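Local coordinates for alpha-L-rhamnosidase (Aspergillus terreus, PDB 6GSZ), which probably hydrolyses terminal non-reducing alpha-L-rhamnose residues from alpha-L-rhamnosides and carries bound calcium ions, at residues A[267-272]-A[377-382]; A[342-347]-A[404-409]. All coordinates share one frame; numbering follows the deposited sequence.

Interaction 1 of 2, residues A[267-272]-A[377-382]; sequences EEYDSR and DHFTLS. With CA (calcium ion), chain O.
Thr380 and Tyr269 lie on neighbouring parallel strands, 377-380 and 267-270, whose axes run 4.7 Å apart. The parallel ladder passes from His378 N to Glu267 O, from Tyr269 N to His378 O and from Thr380 N to Tyr269 O, the last at 2.9 Å and 172°. Just before it, Glu267 N is held by Asp377 OD1 at 2.8 Å, a side chain standing in for a backbone acceptor, while Asp377 OD2 bonds His396. On the face of Tyr269 and Phe379 the two rings point the same way and meet rim to rim, Tyr269 CD1 3.5 Å from Phe379 CE1 with planes 8° apart; Trp389 meets both. Tyr269 OH bonds Glu274. On the other face, with Thr380 OG1 beside the backbone N (chi1 -59°), CG2 turns opposite that N and lies over one face of the Arg272 guanidinium, CG2 to NE 3.7 Å. That guanidinium grips Asp270 side-on, NE on OD1 and NH2 on OD2, and Asp270 OD1 also accepts Arg272 N in an Asx turn. Thr380 OG1 bonds Thr351 and shares water 1 with Tyr269 O. Where the strands end, Thr380 O takes both Ser271 N and Ser271 OG, the hydroxyl at 2.6 Å. Glu268 binds calcium through both carboxylate oxygens, OE1 at 2.4 Å, with two waters on the ion. The face of Glu268, Asp270 and Thr380 carries calcium, salt bridge and water 1; on the other, the Tyr269 and Phe379 rings lie beside the hydrogen-bonded carboxylates of Glu267 and Asp377. Doubly bonded Thr380 O holds the start of the 3-10 segment after strand 267-270.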
loop_
_atom_site.group_PDB
_atom_site.type_symbol
_atom_site.label_atom_id
_atom_site.label_comp_id
_atom_site.label_asym_id
_atom_site.label_seq_id
_atom_site.Cartn_x
_atom_site.Cartn_y
_atom_site.Cartn_z
ATOM N N GLU A 267 -10.788 10.662 -18.480
ATOM C CA GLU A 267 -11.867 9.962 -19.184
ATOM C C GLU A 267 -12.764 10.972 -19.917
ATOM O O GLU A 267 -13.202 11.972 -19.315
ATOM C CB GLU A 267 -12.739 9.161 -18.217
ATOM C CG GLU A 267 -13.927 8.519 -18.906
ATOM C CD GLU A 267 -14.604 7.399 -18.134
ATOM O OE1 GLU A 267 -13.850 6.521 -17.597
ATOM O OE2 GLU A 267 -15.859 7.478 -17.972
ATOM N N GLU A 268 -13.059 10.663 -21.196
ATOM C CA GLU A 268 -14.079 11.352 -22.015
ATOM C C GLU A 268 -15.253 10.368 -22.161
ATOM O O GLU A 268 -15.070 9.257 -22.675
ATOM C CB GLU A 268 -13.523 11.774 -23.361
ATOM C CG GLU A 268 -14.587 12.379 -24.250
ATOM C CD GLU A 268 -14.134 12.890 -25.604
ATOM O OE1 GLU A 268 -12.935 12.990 -25.873
ATOM O OE2 GLU A 268 -15.033 13.225 -26.407
ATOM N N TYR A 269 -16.415 10.788 -21.655
ATOM C CA TYR A 269 -17.626 9.972 -21.655
ATOM C C TYR A 269 -18.715 10.746 -22.392
ATOM O O TYR A 269 -19.040 11.859 -21.988
ATOM C CB TYR A 269 -18.027 9.697 -20.206
ATOM C CG TYR A 269 -19.171 8.748 -20.013
ATOM C CD1 TYR A 269 -20.487 9.191 -20.030
ATOM C CD2 TYR A 269 -18.957 7.402 -19.785
ATOM C CE1 TYR A 269 -21.549 8.320 -19.813
ATOM C CE2 TYR A 269 -20.003 6.525 -19.566
ATOM C CZ TYR A 269 -21.314 6.975 -19.586
ATOM O OH TYR A 269 -22.333 6.092 -19.399
ATOM N N ASP A 270 -19.339 10.084 -23.360
ATOM C CA ASP A 270 -20.456 10.682 -24.133
ATOM C C ASP A 270 -21.714 9.895 -23.801
ATOM O O ASP A 270 -21.933 8.823 -24.373
ATOM C CB ASP A 270 -20.172 10.740 -25.628
ATOM C CG ASP A 270 -21.243 11.473 -26.413
ATOM O OD1 ASP A 270 -22.323 11.781 -25.816
ATOM O OD2 ASP A 270 -20.967 11.727 -27.626
ATOM N N SER A 271 -22.541 10.430 -22.897
ATOM C CA SER A 271 -23.697 9.678 -22.411
ATOM C C SER A 271 -24.759 9.464 -23.510
ATOM O O SER A 271 -25.633 8.609 -23.369
ATOM C CB SER A 271 -24.325 10.352 -21.195
ATOM O OG SER A 271 -24.944 11.591 -21.528
ATOM N N ARG A 272 -24.662 10.212 -24.612
ATOM C CA ARG A 272 -25.552 10.026 -25.731
ATOM C C ARG A 272 -25.358 8.650 -26.377
ATOM O O ARG A 272 -26.243 8.165 -27.108
ATOM C CB ARG A 272 -25.372 11.130 -26.783
ATOM C CG ARG A 272 -25.722 12.514 -26.268
ATOM C CD ARG A 272 -25.317 13.591 -27.236
ATOM N NE ARG A 272 -23.876 13.625 -27.467
ATOM C CZ ARG A 272 -23.242 14.440 -28.289
ATOM N NH1 ARG A 272 -23.932 15.309 -29.030
ATOM N NH2 ARG A 272 -21.933 14.323 -28.423
ATOM N N ASP A 377 -11.367 15.119 -16.968
ATOM C CA ASP A 377 -12.486 14.315 -17.410
ATOM C C ASP A 377 -13.496 15.205 -18.134
ATOM O O ASP A 377 -13.682 16.364 -17.764
ATOM C CB ASP A 377 -13.134 13.591 -16.245
ATOM C CG ASP A 377 -12.182 12.672 -15.500
ATOM O OD1 ASP A 377 -11.215 12.127 -16.146
ATOM O OD2 ASP A 377 -12.410 12.513 -14.284
ATOM N N HIS A 378 -14.132 14.640 -19.160
ATOM C CA HIS A 378 -15.188 15.309 -19.906
ATOM C C HIS A 378 -16.433 14.440 -19.856
ATOM O O HIS A 378 -16.337 13.248 -20.188
ATOM C CB HIS A 378 -14.807 15.525 -21.366
ATOM C CG HIS A 378 -13.724 16.525 -21.604
ATOM N ND1 HIS A 378 -12.395 16.212 -21.507
ATOM C CD2 HIS A 378 -13.784 17.822 -21.970
ATOM C CE1 HIS A 378 -11.667 17.271 -21.829
ATOM N NE2 HIS A 378 -12.497 18.284 -22.116
ATOM N N PHE A 379 -17.576 15.048 -19.527
ATOM C CA PHE A 379 -18.822 14.326 -19.503
ATOM C C PHE A 379 -19.816 15.068 -20.390
ATOM O O PHE A 379 -20.150 16.215 -20.098
ATOM C CB PHE A 379 -19.371 14.209 -18.078
ATOM C CG PHE A 379 -20.693 13.510 -17.960
ATOM C CD1 PHE A 379 -20.771 12.127 -17.906
ATOM C CD2 PHE A 379 -21.866 14.243 -17.982
ATOM C CE1 PHE A 379 -21.987 11.479 -17.849
ATOM C CE2 PHE A 379 -23.082 13.604 -17.898
ATOM C CZ PHE A 379 -23.147 12.223 -17.849
ATOM N N THR A 380 -20.268 14.392 -21.443
ATOM C CA THR A 380 -21.278 14.998 -22.328
ATOM C C THR A 380 -22.662 14.493 -21.903
ATOM O O THR A 380 -22.936 13.257 -21.858
ATOM C CB THR A 380 -21.011 14.752 -23.799
ATOM O OG1 THR A 380 -19.732 15.297 -24.114
ATOM C CG2 THR A 380 -22.097 15.352 -24.683
ATOM N N LEU A 381 -23.530 15.464 -21.591
ATOM C CA LEU A 381 -24.887 15.243 -21.079
ATOM C C LEU A 381 -25.806 14.738 -22.202
ATOM O O LEU A 381 -25.569 14.993 -23.402
ATOM C CB LEU A 381 -25.434 16.574 -20.552
ATOM C CG LEU A 381 -24.729 17.103 -19.308
ATOM C CD1 LEU A 381 -24.654 18.623 -19.320
ATOM C CD2 LEU A 381 -25.419 16.596 -18.063
ATOM N N SER A 382 -26.875 14.048 -21.811
ATOM C CA SER A 382 -27.846 13.487 -22.758
ATOM C C SER A 382 -29.172 14.262 -22.764
ATOM O O SER A 382 -29.967 14.034 -23.680
ATOM C CB SER A 382 -28.138 12.051 -22.448
ATOM O OG SER A 382 -28.888 11.966 -21.249
HETATM CA CA CA O . -13.504 14.461 -27.666
HETATM O O HOH W 1 -17.483 14.051 -23.474
HETATM O O HOH W 2 -13.302 16.155 -29.361
HETATM O O HOH W 3 -13.802 12.752 -29.176
#

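Interaction 2 of 2, residues A[342-347]-A[404-409]; sequences IRVKGP and DGWPAD
Val344 and Trp406 pass each other in opposite directions, with one methyl of the valine laid on the indole. Val344 CG2 sits over the six-membered ring, 4.0 Å from its centroid and 21° off the normal, a CH-pi contact; Val344 CB also faces Trp406 CH2. Ile342 CG2 comes instead to the indole edge, near the ring plane, 4.2 Å from Trp406 CZ3. Pro407 crosses Val344 at about a right angle, its CG pressed to a tight 3.5 Å from Val344 CG2, and its CD lies over the same indole face as that methyl. Lys345 O rests against Pro407 CG and Asp409 CB. Further along, Gly346 packs its CA on Pro407 CB at 3.8 Å, and Pro347 CD lies 3.3 Å from Asp409 OD2. No hydrogen bond joins the two segments directly. The positioning bonds come from Thr410, whose backbone O takes Trp406 NE1 and whose OG1 accepts Lys345 N. With Trp406 CG swung opposite the backbone N (chi1 -175°), the indole reaches back to strand 339-344. Ile352 and Phe354 of strand 351-361 also touch the indole, so the Trp406 side chain packs against both strands, which belong to different sheets.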
loop_
_atom_site.group_PDB
_atom_site.type_symbol
_atom_site.label_atom_id
_atom_site.label_comp_id
_atom_site.label_asym_id
_atom_site.label_seq_id
_atom_site.Cartn_x
_atom_site.Cartn_y
_atom_site.Cartn_z
ATOM N N ILE A 342 -20.902 12.544 -9.970
ATOM C CA ILE A 342 -21.770 13.681 -10.277
ATOM C C ILE A 342 -23.194 13.157 -10.434
ATOM O O ILE A 342 -23.391 11.990 -10.806
ATOM C CB ILE A 342 -21.307 14.459 -11.532
ATOM C CG1 ILE A 342 -21.455 13.659 -12.834
ATOM C CG2 ILE A 342 -19.904 15.001 -11.304
ATOM C CD1 ILE A 342 -20.979 14.375 -14.082
ATOM N N ARG A 343 -24.152 14.031 -10.086
ATOM C CA ARG A 343 -25.548 13.805 -10.308
ATOM C C ARG A 343 -26.107 15.093 -10.901
ATOM O O ARG A 343 -26.153 16.114 -10.212
ATOM C CB ARG A 343 -26.231 13.433 -8.989
ATOM C CG ARG A 343 -25.769 12.094 -8.431
ATOM C CD ARG A 343 -26.081 11.803 -6.980
ATOM N NE ARG A 343 -25.736 10.430 -6.602
ATOM C CZ ARG A 343 -26.029 9.889 -5.419
ATOM N NH1 ARG A 343 -26.486 10.659 -4.445
ATOM N NH2 ARG A 343 -25.885 8.589 -5.219
ATOM N N VAL A 344 -26.466 15.052 -12.186
ATOM C CA VAL A 344 -26.618 16.285 -12.911
ATOM C C VAL A 344 -27.601 16.082 -14.064
ATOM O O VAL A 344 -27.625 15.034 -14.681
ATOM C CB VAL A 344 -25.247 16.763 -13.429
ATOM C CG1 VAL A 344 -24.600 15.738 -14.365
ATOM C CG2 VAL A 344 -25.331 18.133 -14.088
ATOM N N LYS A 345 -28.366 17.140 -14.364
ATOM C CA LYS A 345 -29.223 17.212 -15.545
ATOM C C LYS A 345 -28.799 18.429 -16.372
ATOM O O LYS A 345 -28.521 19.497 -15.851
ATOM C CB LYS A 345 -30.709 17.339 -15.165
ATOM C CG LYS A 345 -31.618 17.613 -16.356
ATOM C CD LYS A 345 -33.073 17.335 -16.109
ATOM C CE LYS A 345 -33.835 17.281 -17.423
ATOM N NZ LYS A 345 -35.288 17.444 -17.233
ATOM N N GLY A 346 -28.777 18.283 -17.686
ATOM C CA GLY A 346 -28.442 19.417 -18.499
ATOM C C GLY A 346 -28.711 19.150 -19.966
ATOM O O GLY A 346 -29.132 18.053 -20.329
ATOM N N PRO A 347 -28.448 20.145 -20.834
ATOM C CA PRO A 347 -28.754 20.028 -22.250
ATOM C C PRO A 347 -27.996 18.911 -22.987
ATOM O O PRO A 347 -26.776 18.737 -22.830
ATOM C CB PRO A 347 -28.322 21.393 -22.798
ATOM C CG PRO A 347 -28.441 22.319 -21.616
ATOM C CD PRO A 347 -27.880 21.471 -20.496
ATOM N N ASP A 404 -15.830 23.460 -15.961
ATOM C CA ASP A 404 -16.335 24.289 -17.072
ATOM C C ASP A 404 -17.515 23.580 -17.712
ATOM O O ASP A 404 -17.498 22.361 -17.902
ATOM C CB ASP A 404 -15.225 24.582 -18.091
ATOM C CG ASP A 404 -14.222 25.607 -17.583
ATOM O OD1 ASP A 404 -14.528 26.835 -17.651
ATOM O OD2 ASP A 404 -13.194 25.191 -17.066
ATOM N N GLY A 405 -18.519 24.363 -18.114
ATOM C CA GLY A 405 -19.664 23.805 -18.820
ATOM C C GLY A 405 -20.727 23.208 -17.919
ATOM O O GLY A 405 -21.635 22.535 -18.404
ATOM N N TRP A 406 -20.610 23.378 -16.592
ATOM C CA TRP A 406 -21.631 22.857 -15.683
ATOM C C TRP A 406 -22.973 23.500 -16.002
ATOM O O TRP A 406 -23.047 24.715 -16.170
ATOM C CB TRP A 406 -21.231 23.065 -14.212
ATOM C CG TRP A 406 -22.196 22.430 -13.263
ATOM C CD1 TRP A 406 -23.358 22.964 -12.792
ATOM C CD2 TRP A 406 -22.108 21.094 -12.721
ATOM N NE1 TRP A 406 -23.990 22.074 -11.971
ATOM C CE2 TRP A 406 -23.244 20.911 -11.908
ATOM C CE3 TRP A 406 -21.176 20.055 -12.830
ATOM C CZ2 TRP A 406 -23.469 19.736 -11.205
ATOM C CZ3 TRP A 406 -21.406 18.884 -12.146
ATOM C CH2 TRP A 406 -22.544 18.721 -11.355
ATOM N N PRO A 407 -24.061 22.713 -16.133
ATOM C CA PRO A 407 -25.334 23.260 -16.588
ATOM C C PRO A 407 -26.060 24.088 -15.520
ATOM O O PRO A 407 -26.079 23.750 -14.332
ATOM C CB PRO A 407 -26.146 22.023 -17.003
ATOM C CG PRO A 407 -25.574 20.900 -16.168
ATOM C CD PRO A 407 -24.126 21.258 -15.928
ATOM N N ALA A 408 -26.643 25.187 -15.984
ATOM C CA ALA A 408 -27.495 26.045 -15.176
ATOM C C ALA A 408 -28.657 25.244 -14.556
ATOM O O ALA A 408 -29.127 25.577 -13.462
ATOM C CB ALA A 408 -27.982 27.170 -16.050
ATOM N N ASP A 409 -29.105 24.180 -15.246
ATOM C CA ASP A 409 -30.261 23.366 -14.809
ATOM C C ASP A 409 -30.030 22.726 -13.428
ATOM O O ASP A 409 -31.000 22.443 -12.737
ATOM C CB ASP A 409 -30.576 22.231 -15.794
ATOM C CG ASP A 409 -30.719 22.681 -17.255
ATOM O OD1 ASP A 409 -31.926 23.101 -17.605
ATOM O OD2 ASP A 409 -29.662 22.769 -17.978
#

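How the interactions relate
From the N terminus, strand 266-270 comes first, in the range of the rhamnosidase N-terminal family; interaction 1 closes when segment 377-382, in that of the concanavalin-like family, begins 105 residues after the end of segment 267-272. The loop so closed contains strand 339-344, the first half of interaction 2, whose other half, 404-409, follows strand 376-380. The segments therefore alternate and the two closures cross. Interaction 1 joins neighbours within one mixed sheet, whereas interaction 2 ties strand 339-344, of the four-stranded antiparallel sheet with strands 309-315, 417-424 and 387-389, to a loop leaving the mixed one. Leu381 packs against Val344, Gly346 and Pro347, and Phe379 against Ile342, so the two sheets meet here.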